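Local coordinates for protein glycoside hydrolase family 81 (Clostridium thermocellum, PDB 6FOP) that hydrolyses beta-1,3-glucans such as laminarin in its native form, as a family 81 glycoside hydrolase of the cellulosome, at residues A104-I107 against V112-V115; G169-L174 against P207-S212; I355-Q358 against A364-R367; H476-G481 against D487-A492. All coordinates share one frame; numbering follows the deposited sequence.

Interaction 1. Residues A104-I107 against V112-V115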
loop_
_atom_site.group_PDB
_atom_site.type_symbol
_atom_site.label_atom_id
_atom_site.label_comp_id
_atom_site.label_asym_id
_atom_site.label_seq_id
_atom_site.Cartn_x
_atom_site.Cartn_y
_atom_site.Cartn_z
ATOM N N ALA A 104 -1.322 -20.503 8.798
ATOM C CA ALA A 104 -1.136 -20.230 7.370
ATOM C C ALA A 104 -0.260 -21.310 6.743
ATOM O O ALA A 104 0.795 -21.629 7.258
ATOM C CB ALA A 104 -0.507 -18.861 7.147
ATOM N N ASP A 105 -0.719 -21.814 5.609
ATOM C CA ASP A 105 -0.040 -22.855 4.837
ATOM C C ASP A 105 0.626 -22.329 3.556
ATOM O O ASP A 105 1.702 -22.810 3.160
ATOM C CB ASP A 105 -1.068 -23.954 4.501
ATOM C CG ASP A 105 -0.442 -25.193 3.910
ATOM O OD1 ASP A 105 0.227 -25.939 4.645
ATOM O OD2 ASP A 105 -0.649 -25.417 2.707
ATOM N N LYS A 106 -0.022 -21.352 2.923
ATOM C CA LYS A 106 0.438 -20.751 1.667
ATOM C C LYS A 106 -0.134 -19.334 1.596
ATOM O O LYS A 106 -1.321 -19.126 1.847
ATOM C CB LYS A 106 -0.015 -21.582 0.458
ATOM C CG LYS A 106 0.496 -21.110 -0.893
ATOM C CD LYS A 106 0.160 -22.052 -2.050
ATOM C CE LYS A 106 0.717 -21.537 -3.383
ATOM N NZ LYS A 106 0.416 -22.377 -4.578
ATOM N N ILE A 107 0.712 -18.359 1.255
ATOM C CA ILE A 107 0.275 -16.975 1.065
ATOM C C ILE A 107 0.762 -16.562 -0.303
ATOM O O ILE A 107 1.968 -16.591 -0.581
ATOM C CB ILE A 107 0.778 -16.037 2.163
ATOM C CG1 ILE A 107 0.243 -16.466 3.534
ATOM C CG2 ILE A 107 0.341 -14.613 1.839
ATOM C CD1 ILE A 107 0.881 -15.753 4.720
ATOM N N VAL A 112 -4.805 -16.608 0.535
ATOM C CA VAL A 112 -4.163 -17.352 1.630
ATOM C C VAL A 112 -4.840 -18.712 1.765
ATOM O O VAL A 112 -6.065 -18.800 1.677
ATOM C CB VAL A 112 -4.215 -16.581 2.970
ATOM C CG1 VAL A 112 -5.637 -16.196 3.368
ATOM C CG2 VAL A 112 -3.520 -17.324 4.092
ATOM N N ASP A 113 -4.036 -19.742 1.978
ATOM C CA ASP A 113 -4.515 -21.051 2.405
ATOM C C ASP A 113 -4.186 -21.183 3.883
ATOM O O ASP A 113 -3.029 -20.990 4.268
ATOM C CB ASP A 113 -3.787 -22.178 1.681
ATOM C CG ASP A 113 -4.007 -22.201 0.180
ATOM O OD1 ASP A 113 -4.968 -21.602 -0.344
ATOM O OD2 ASP A 113 -3.169 -22.847 -0.498
ATOM N N ALA A 114 -5.188 -21.533 4.693
ATOM C CA ALA A 114 -4.991 -21.776 6.129
ATOM C C ALA A 114 -5.548 -23.142 6.507
ATOM O O ALA A 114 -6.533 -23.587 5.924
ATOM C CB ALA A 114 -5.657 -20.686 6.955
ATOM N N VAL A 115 -4.932 -23.757 7.510
ATOM C CA VAL A 115 -5.314 -25.097 7.942
ATOM C C VAL A 115 -5.675 -25.063 9.420
ATOM O O VAL A 115 -4.977 -24.455 10.235
ATOM C CB VAL A 115 -4.137 -26.085 7.761
ATOM C CG1 VAL A 115 -4.465 -27.457 8.372
ATOM C CG2 VAL A 115 -3.799 -26.248 6.301
HETATM O O HOH W 1 -1.593 -24.903 0.264
HETATM O O HOH W 2 -2.090 -23.996 -3.612
#
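Strands 104-107 and 112-115 run antiparallel, their short axes 4.4 Å apart at closest approach and 170° from one another in direction. K106 and D113 form a hydrogen-bonded pair in which D113 N donates to K106 O over 2.8 Å. The return bonds converge on a single acceptor: D105 N reaches D113 O at 2.8 Å, while K106 N makes a weak bond to D113 O at 3.3 Å. Two consecutive residues thus face one, the definition of a classic beta bulge, here set in the hairpin of strands 103-107 and 111-118 at the margin of an eight-stranded antiparallel sheet. At the bulge the D105 side chain is directed toward the partner strand, where its CB packs 4.0 Å from V115 CG2. With CG anti to the backbone N (chi1 -176°), K106 runs out extended alongside D113, and K106 CB lies 3.5 Å from D113 OD2. No direct ion pair forms between them; in the conformer given, a water links K106 NZ to D113 OD2, weakly on the carboxylate side, and T226 O accepts from K106 NZ. Another water donates to both D105 OD2 and D113 OD2, 2.7 Å from each, and so bridges two carboxylates whose like charges would otherwise probably repel. Salt bridging of D105 to K124 should ease that repulsion further, while T28 and N30 bind the other oxygen of D105 and T126 holds D113 OD1. On the sheet face bearing A104, I107 and V112, I107 CG1 lies beside V112 CG2 at 3.9 Å, with L45 and I44 of helix 43-46 covering that apolar side.

Interaction 2. Residues G169-L174 against P207-S212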
loop_
_atom_site.group_PDB
_atom_site.type_symbol
_atom_site.label_atom_id
_atom_site.label_comp_id
_atom_site.label_asym_id
_atom_site.label_seq_id
_atom_site.Cartn_x
_atom_site.Cartn_y
_atom_site.Cartn_z
ATOM N N GLY A 169 -30.091 -11.373 4.891
ATOM C CA GLY A 169 -30.292 -10.657 3.637
ATOM C C GLY A 169 -29.229 -10.884 2.584
ATOM O O GLY A 169 -29.289 -10.256 1.535
ATOM N N VAL A 170 -28.284 -11.801 2.837
ATOM C CA VAL A 170 -27.172 -12.072 1.935
ATOM C C VAL A 170 -27.405 -13.439 1.290
ATOM O O VAL A 170 -27.672 -14.428 1.994
ATOM C CB VAL A 170 -25.823 -12.086 2.697
ATOM C CG1 VAL A 170 -24.659 -12.326 1.745
ATOM C CG2 VAL A 170 -25.611 -10.772 3.443
ATOM N N ASN A 171 -27.356 -13.473 -0.040
ATOM C CA ASN A 171 -27.492 -14.694 -0.789
ATOM C C ASN A 171 -26.167 -15.405 -0.948
ATOM O O ASN A 171 -25.159 -14.773 -1.265
ATOM C CB ASN A 171 -28.102 -14.389 -2.163
ATOM C CG ASN A 171 -29.468 -13.770 -2.052
ATOM O OD1 ASN A 171 -30.403 -14.424 -1.601
ATOM N ND2 ASN A 171 -29.581 -12.498 -2.398
ATOM N N TYR A 172 -26.157 -16.716 -0.675
ATOM C CA TYR A 172 -24.993 -17.560 -0.865
ATOM C C TYR A 172 -25.332 -18.812 -1.642
ATOM O O TYR A 172 -26.440 -19.338 -1.558
ATOM C CB TYR A 172 -24.406 -18.015 0.466
ATOM C CG TYR A 172 -23.757 -16.954 1.301
ATOM C CD1 TYR A 172 -22.422 -16.656 1.134
ATOM C CD2 TYR A 172 -24.481 -16.279 2.283
ATOM C CE1 TYR A 172 -21.806 -15.726 1.947
ATOM C CE2 TYR A 172 -23.885 -15.318 3.087
ATOM C CZ TYR A 172 -22.542 -15.048 2.909
ATOM O OH TYR A 172 -21.933 -14.091 3.693
ATOM N N GLY A 173 -24.322 -19.311 -2.351
ATOM C CA GLY A 173 -24.334 -20.650 -2.907
ATOM C C GLY A 173 -23.451 -21.535 -2.056
ATOM O O GLY A 173 -22.362 -21.118 -1.654
ATOM N N LEU A 174 -23.928 -22.763 -1.798
ATOM C CA LEU A 174 -23.153 -23.805 -1.107
ATOM C C LEU A 174 -22.956 -24.919 -2.104
ATOM O O LEU A 174 -23.940 -25.489 -2.587
ATOM C CB LEU A 174 -23.875 -24.303 0.131
ATOM C CG LEU A 174 -24.406 -23.281 1.119
ATOM C CD1 LEU A 174 -25.156 -23.988 2.226
ATOM C CD2 LEU A 174 -23.281 -22.419 1.688
ATOM N N PRO A 207 -24.920 -12.187 -5.986
ATOM C CA PRO A 207 -25.468 -10.849 -6.106
ATOM C C PRO A 207 -26.999 -10.819 -6.094
ATOM O O PRO A 207 -27.580 -9.732 -6.033
ATOM C CB PRO A 207 -24.940 -10.373 -7.471
ATOM C CG PRO A 207 -24.733 -11.635 -8.238
ATOM C CD PRO A 207 -24.322 -12.675 -7.239
ATOM N N ASP A 208 -27.648 -11.979 -6.168
ATOM C CA ASP A 208 -29.115 -12.038 -6.191
ATOM C C ASP A 208 -29.531 -13.463 -5.844
ATOM O O ASP A 208 -28.674 -14.319 -5.674
ATOM C CB ASP A 208 -29.669 -11.577 -7.568
ATOM C CG ASP A 208 -29.239 -12.461 -8.710
ATOM O OD1 ASP A 208 -29.626 -13.640 -8.699
ATOM O OD2 ASP A 208 -28.488 -11.990 -9.612
ATOM N N ASN A 209 -30.838 -13.705 -5.732
ATOM C CA ASN A 209 -31.367 -15.031 -5.411
ATOM C C ASN A 209 -32.022 -15.721 -6.592
ATOM O O ASN A 209 -32.851 -16.591 -6.381
ATOM C CB ASN A 209 -32.335 -14.975 -4.227
ATOM C CG ASN A 209 -33.619 -14.191 -4.509
ATOM O OD1 ASN A 209 -33.812 -13.581 -5.569
ATOM N ND2 ASN A 209 -34.537 -14.248 -3.547
ATOM N N THR A 210 -31.611 -15.398 -7.818
ATOM C CA THR A 210 -32.176 -16.073 -8.970
ATOM C C THR A 210 -31.440 -17.387 -9.239
ATOM O O THR A 210 -30.234 -17.529 -8.993
ATOM C CB THR A 210 -32.152 -15.198 -10.239
ATOM O OG1 THR A 210 -30.810 -15.018 -10.726
ATOM C CG2 THR A 210 -32.822 -13.850 -9.972
ATOM N N VAL A 211 -32.194 -18.328 -9.817
ATOM C CA VAL A 211 -31.610 -19.615 -10.180
ATOM C C VAL A 211 -30.607 -19.437 -11.309
ATOM O O VAL A 211 -29.603 -20.100 -11.327
ATOM C CB VAL A 211 -32.724 -20.626 -10.534
ATOM C CG1 VAL A 211 -32.134 -21.930 -11.055
ATOM C CG2 VAL A 211 -33.577 -20.879 -9.304
ATOM N N SER A 212 -30.871 -18.528 -12.235
ATOM C CA SER A 212 -29.932 -18.249 -13.316
ATOM C C SER A 212 -28.533 -17.823 -12.792
ATOM O O SER A 212 -27.511 -18.328 -13.240
ATOM C CB SER A 212 -30.499 -17.173 -14.254
ATOM O OG SER A 212 -29.540 -16.892 -15.259
#
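D208 OD1 is gripped twice from within its own turn, in the loop that N171 touches. D208 OD1 accepts from T210 N at 2.8 Å through its anti lone pair, which makes this an Asx turn. The hydroxyl T210 OG1 donates to D208 OD1 as well, at 2.7 Å, but arrives from above the carboxylate plane, so that the two donors occupy different directions round one oxygen. With D208 tied back in this way, its backbone carbonyl and the following N209 are what meet the strand. N171 directs its side chain at them: N171 CB lies 3.6 Å from D208 O, and N171 OD1 approaches N209 CB at 3.3 Å. The two amide planes are inclined by 45°, and no hydrogen bond crosses between the segments. Having CG beside the backbone N (chi1 -61°) brings the N171 amide over the D208-N209 peptide, with N171 ND2 3.6 Å from D208 C. The oxygen N171 OD1 has its hydrogen-bond partner elsewhere, in T166 of the adjoining strand 162-167. This small surface contact sits where strand 200-206 gives way to helix 211-220, whose N-cap is T210; strand 170-175 pairs with strand 200-206 in the same sheet, and F154 of the outermost strand 152-155 touches both N171 and N209.

Interaction 3. Residues I355-Q358 against A364-R367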
loop_
_atom_site.group_PDB
_atom_site.type_symbol
_atom_site.label_atom_id
_atom_site.label_comp_id
_atom_site.label_asym_id
_atom_site.label_seq_id
_atom_site.Cartn_x
_atom_site.Cartn_y
_atom_site.Cartn_z
ATOM N N ILE A 355 18.432 22.670 -2.911
ATOM C CA ILE A 355 18.200 24.109 -2.823
ATOM C C ILE A 355 19.532 24.797 -2.485
ATOM O O ILE A 355 19.890 25.825 -3.091
ATOM C CB ILE A 355 17.090 24.426 -1.811
ATOM C CG1 ILE A 355 15.787 23.721 -2.226
ATOM C CG2 ILE A 355 16.888 25.931 -1.673
ATOM C CD1 ILE A 355 14.681 23.746 -1.193
ATOM N N ALA A 356 20.258 24.255 -1.503
ATOM C CA ALA A 356 21.604 24.755 -1.219
ATOM C C ALA A 356 22.505 24.775 -2.458
ATOM O O ALA A 356 23.231 25.761 -2.714
ATOM C CB ALA A 356 22.272 23.969 -0.109
ATOM N N GLU A 357 22.452 23.709 -3.243
ATOM C CA GLU A 357 23.262 23.609 -4.452
ATOM C C GLU A 357 22.853 24.662 -5.479
ATOM O O GLU A 357 23.714 25.352 -6.067
ATOM C CB GLU A 357 23.140 22.218 -5.073
ATOM C CG GLU A 357 23.777 21.137 -4.220
ATOM C CD GLU A 357 23.447 19.739 -4.630
ATOM O OE1 GLU A 357 22.396 19.554 -5.267
ATOM O OE2 GLU A 357 24.232 18.834 -4.256
ATOM N N GLN A 358 21.554 24.854 -5.659
ATOM C CA GLN A 358 21.038 25.874 -6.614
ATOM C C GLN A 358 21.504 27.282 -6.249
ATOM O O GLN A 358 21.751 28.107 -7.136
ATOM C CB GLN A 358 19.513 25.849 -6.664
ATOM C CG GLN A 358 18.965 24.599 -7.337
ATOM C CD GLN A 358 17.472 24.421 -7.154
ATOM O OE1 GLN A 358 16.786 25.213 -6.515
ATOM N NE2 GLN A 358 16.965 23.344 -7.706
ATOM N N ALA A 364 26.627 25.010 3.213
ATOM C CA ALA A 364 25.403 24.315 3.666
ATOM C C ALA A 364 25.274 22.961 2.961
ATOM O O ALA A 364 24.963 21.954 3.602
ATOM C CB ALA A 364 24.174 25.166 3.399
ATOM N N LYS A 365 25.492 22.934 1.643
ATOM C CA LYS A 365 25.529 21.662 0.888
ATOM C C LYS A 365 26.418 20.641 1.568
ATOM O O LYS A 365 26.012 19.492 1.787
ATOM C CB LYS A 365 25.990 21.872 -0.570
ATOM C CG LYS A 365 26.296 20.599 -1.342
ATOM C CD LYS A 365 27.326 20.811 -2.426
ATOM C CE LYS A 365 27.563 19.534 -3.225
ATOM N NZ LYS A 365 28.603 19.775 -4.258
ATOM N N ASP A 366 27.643 21.048 1.872
ATOM C CA ASP A 366 28.601 20.145 2.479
ATOM C C ASP A 366 28.127 19.656 3.864
ATOM O O ASP A 366 28.310 18.470 4.200
ATOM C CB ASP A 366 29.967 20.819 2.615
ATOM C CG ASP A 366 30.697 20.992 1.294
ATOM O OD1 ASP A 366 30.299 20.444 0.245
ATOM O OD2 ASP A 366 31.718 21.737 1.327
ATOM N N ARG A 367 27.514 20.544 4.655
ATOM C CA ARG A 367 27.012 20.129 5.965
ATOM C C ARG A 367 25.894 19.072 5.808
ATOM O O ARG A 367 25.848 18.085 6.521
ATOM C CB ARG A 367 26.510 21.322 6.771
ATOM C CG ARG A 367 27.662 22.127 7.343
ATOM C CD ARG A 367 27.310 22.863 8.624
ATOM N NE ARG A 367 26.704 22.014 9.660
ATOM C CZ ARG A 367 26.461 22.413 10.917
ATOM N NH1 ARG A 367 26.787 23.650 11.338
ATOM N NH2 ARG A 367 25.878 21.575 11.759
#
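A small, partly buried packing contact joins helices 339-359 and 362-379 close to the short turn between them, within the family 81 C-terminal domain and far from the centre of the chain. Its inner part is made by alanines. A356 CB points at the start of the second segment, 3.8 Å from K365 N and 4.2 Å from A364 CB; the small A356 side chain is consistent with the close approach of the backbones, the CA atoms of A356 and K365 being 5.4 Å apart. I324 of helix 317-329 touches both alanines and continues this apolar side. Successive helices joined by a tight turn form a helical hairpin, the unit from which the alpha-helical barrels of the six-hairpin clan are built, and this pair is consistent with that scheme. Further out, the contact passes to long side chains. K365 places CG anti to its backbone N (chi1 169°) and stretches extended across E357, with E357 CG 3.9 Å from K365 CG and E357 OE2 3.6 Å from K365 CE. These are meetings of methylenes and of a carboxylate with the lysine's shaft. The ammonium leads away from the acid, and E357 OE2 to K365 NZ measures 4.5 Å, too long for a salt bridge, although the opposite charges should still attract weakly. E357 OE2 has its salt bridge with R433 at the end of helix 416-433, which would help to fix the carboxylate against the lysine chain. At the N-terminal end of helix 362-379, N361 OD1 accepts from A364 N.

Interaction 4. Residues H476-G481 against D487-A492. Unlike the reference sequence in segment 487-492: A492 (reference Glu).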
loop_
_atom_site.group_PDB
_atom_site.type_symbol
_atom_site.label_atom_id
_atom_site.label_comp_id
_atom_site.label_asym_id
_atom_site.label_seq_id
_atom_site.Cartn_x
_atom_site.Cartn_y
_atom_site.Cartn_z
ATOM N N HIS A 476 -2.584 -0.470 -2.372
ATOM C CA HIS A 476 -1.979 0.439 -1.430
ATOM C C HIS A 476 -1.250 -0.362 -0.372
ATOM O O HIS A 476 -1.384 -1.604 -0.326
ATOM C CB HIS A 476 -3.021 1.368 -0.780
ATOM C CG HIS A 476 -3.996 0.637 0.081
ATOM N ND1 HIS A 476 -3.709 0.273 1.383
ATOM C CD2 HIS A 476 -5.208 0.108 -0.210
ATOM C CE1 HIS A 476 -4.708 -0.465 1.848
ATOM N NE2 HIS A 476 -5.636 -0.547 0.915
ATOM N N SER A 477 -0.581 0.321 0.531
ATOM C CA SER A 477 0.164 -0.283 1.587
ATOM C C SER A 477 -0.588 -0.417 2.895
ATOM O O SER A 477 -1.649 0.216 3.099
ATOM C CB SER A 477 1.478 0.456 1.753
ATOM O OG SER A 477 2.227 0.430 0.556
ATOM N N TRP A 478 -0.020 -1.234 3.779
ATOM C CA TRP A 478 -0.576 -1.491 5.087
ATOM C C TRP A 478 0.481 -1.260 6.166
ATOM O O TRP A 478 1.648 -1.683 6.038
ATOM C CB TRP A 478 -1.057 -2.921 5.204
ATOM C CG TRP A 478 -2.261 -3.303 4.393
ATOM C CD1 TRP A 478 -2.302 -4.281 3.445
ATOM C CD2 TRP A 478 -3.604 -2.826 4.518
ATOM N NE1 TRP A 478 -3.567 -4.428 2.943
ATOM C CE2 TRP A 478 -4.390 -3.552 3.585
ATOM C CE3 TRP A 478 -4.221 -1.825 5.272
ATOM C CZ2 TRP A 478 -5.750 -3.375 3.470
ATOM C CZ3 TRP A 478 -5.584 -1.650 5.158
ATOM C CH2 TRP A 478 -6.330 -2.411 4.231
ATOM N N ALA A 479 0.049 -0.596 7.230
ATOM C CA ALA A 479 0.940 -0.211 8.317
ATOM C C ALA A 479 1.155 -1.267 9.379
ATOM O O ALA A 479 2.267 -1.400 9.892
ATOM C CB ALA A 479 0.454 1.070 8.957
ATOM N N SER A 480 0.100 -2.020 9.735
ATOM C CA SER A 480 0.204 -2.948 10.878
ATOM C C SER A 480 0.894 -4.231 10.450
ATOM O O SER A 480 0.494 -4.840 9.472
ATOM C CB SER A 480 -1.184 -3.279 11.414
ATOM O OG SER A 480 -1.120 -4.184 12.497
ATOM N N GLY A 481 1.893 -4.674 11.213
ATOM C CA GLY A 481 2.503 -5.969 10.926
ATOM C C GLY A 481 1.551 -7.149 11.055
ATOM O O GLY A 481 1.666 -8.119 10.302
ATOM N N ASP A 487 -11.217 -4.267 12.962
ATOM C CA ASP A 487 -11.344 -3.684 11.627
ATOM C C ASP A 487 -10.231 -4.020 10.655
ATOM O O ASP A 487 -10.165 -3.442 9.552
ATOM C CB ASP A 487 -11.514 -2.172 11.760
ATOM C CG ASP A 487 -12.850 -1.809 12.371
ATOM O OD1 ASP A 487 -13.850 -2.528 12.124
ATOM O OD2 ASP A 487 -12.908 -0.847 13.118
ATOM N N GLY A 488 -9.395 -4.975 11.039
ATOM C CA GLY A 488 -8.354 -5.471 10.157
ATOM C C GLY A 488 -7.094 -4.631 10.153
ATOM O O GLY A 488 -6.696 -4.096 11.194
ATOM N N ASN A 489 -6.419 -4.619 9.012
ATOM C CA ASN A 489 -5.217 -3.787 8.863
ATOM C C ASN A 489 -5.651 -2.347 8.615
ATOM O O ASN A 489 -6.831 -2.074 8.407
ATOM C CB ASN A 489 -4.286 -4.374 7.801
ATOM C CG ASN A 489 -2.816 -4.151 8.137
ATOM O OD1 ASN A 489 -2.419 -3.032 8.495
ATOM N ND2 ASN A 489 -1.999 -5.171 8.021
ATOM N N ASN A 490 -4.673 -1.428 8.652
ATOM C CA ASN A 490 -4.933 -0.019 8.460
ATOM C C ASN A 490 -3.757 0.629 7.764
ATOM O O ASN A 490 -2.643 0.153 7.843
ATOM C CB ASN A 490 -5.201 0.716 9.779
ATOM C CG ASN A 490 -3.954 0.886 10.593
ATOM O OD1 ASN A 490 -3.192 1.867 10.381
ATOM N ND2 ASN A 490 -3.709 -0.023 11.531
ATOM N N GLN A 491 -4.040 1.757 7.119
ATOM C CA GLN A 491 -2.986 2.706 6.769
ATOM C C GLN A 491 -3.571 4.119 6.949
ATOM O O GLN A 491 -4.648 4.417 6.418
ATOM C CB GLN A 491 -2.399 2.527 5.358
ATOM C CG GLN A 491 -1.336 3.589 5.036
ATOM C CD GLN A 491 -0.538 3.258 3.809
ATOM O OE1 GLN A 491 0.561 2.681 3.918
ATOM N NE2 GLN A 491 -1.072 3.589 2.632
ATOM N N ALA A 492 -2.824 4.967 7.663
ATOM C CA ALA A 492 -3.171 6.400 7.802
ATOM C C ALA A 492 -2.426 7.181 6.699
ATOM O O ALA A 492 -3.024 7.536 5.688
ATOM C CB ALA A 492 -2.891 6.876 9.216
#
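N489 clasps the backbone of S480 with both ends of its amide: S480 N donates to N489 OD1 at 3.0 Å, and N489 ND2 returns a bond to S480 O at 2.9 Å. These bonds bring a turn after the weakly paired strand 476-477 against the approach to strand 490-491, deep in the family 81 C-terminal domain, whose clan is named for its six helical hairpins. N489 OD1 also takes N490 N of its own segment, both donors lying in the carbonyl plane on lone pairs. Alongside, A479 N donates to N490 O at 2.9 Å. The W478 indole is sandwiched. Over one face N489 CB makes a CH-pi contact, 3.9 Å from the centroid of the six-membered ring; H476 CE1 sits over the opposite face, offset toward the rim, and N490 C lies at the ring edge, in plane. Further along, Q491 has CG anti to the backbone N (chi1 178°), which sends the extended chain across the S477 peptide, and Q491 OE1 ends 3.2 Å from S477 CB. A second shell holds these groups in place. E527 receives S477 OG on one carboxylate oxygen and Q491 NE2 on the other, H417 binds Q491 OE1, D471 accepts from the indole NE1, and S39 O takes a further bond from N489 ND2. The neighbouring A492 is engineered. The imidazole, its CE1 edge toward the indole face, is itself held: H476 ND1 donates to S477 O at 2.7 Å, with that oxygen close to the ring plane but the donor above the carbonyl plane.

Burial separates the four contacts. The centre of interaction 4 is about 8 Å from the centre of the chain and every touching residue is buried; there side-chain amides and an indole do work that interaction 1 assigns mainly to backbone pairing. Interactions 1 and 2 reach the same eight-stranded sheet, their centres about 27 Å apart: one is a hydrogen-bonded hairpin with water-bridged acids, the other a surface touch without a bond across it. Interaction 3, about 65 Å from interaction 2 between centres and beyond the chain centre from it, combines alanine packing with a lysine shaft laid against a glutamate. It shares the C-terminal domain with interaction 4, yet no hydrogen bond crosses it.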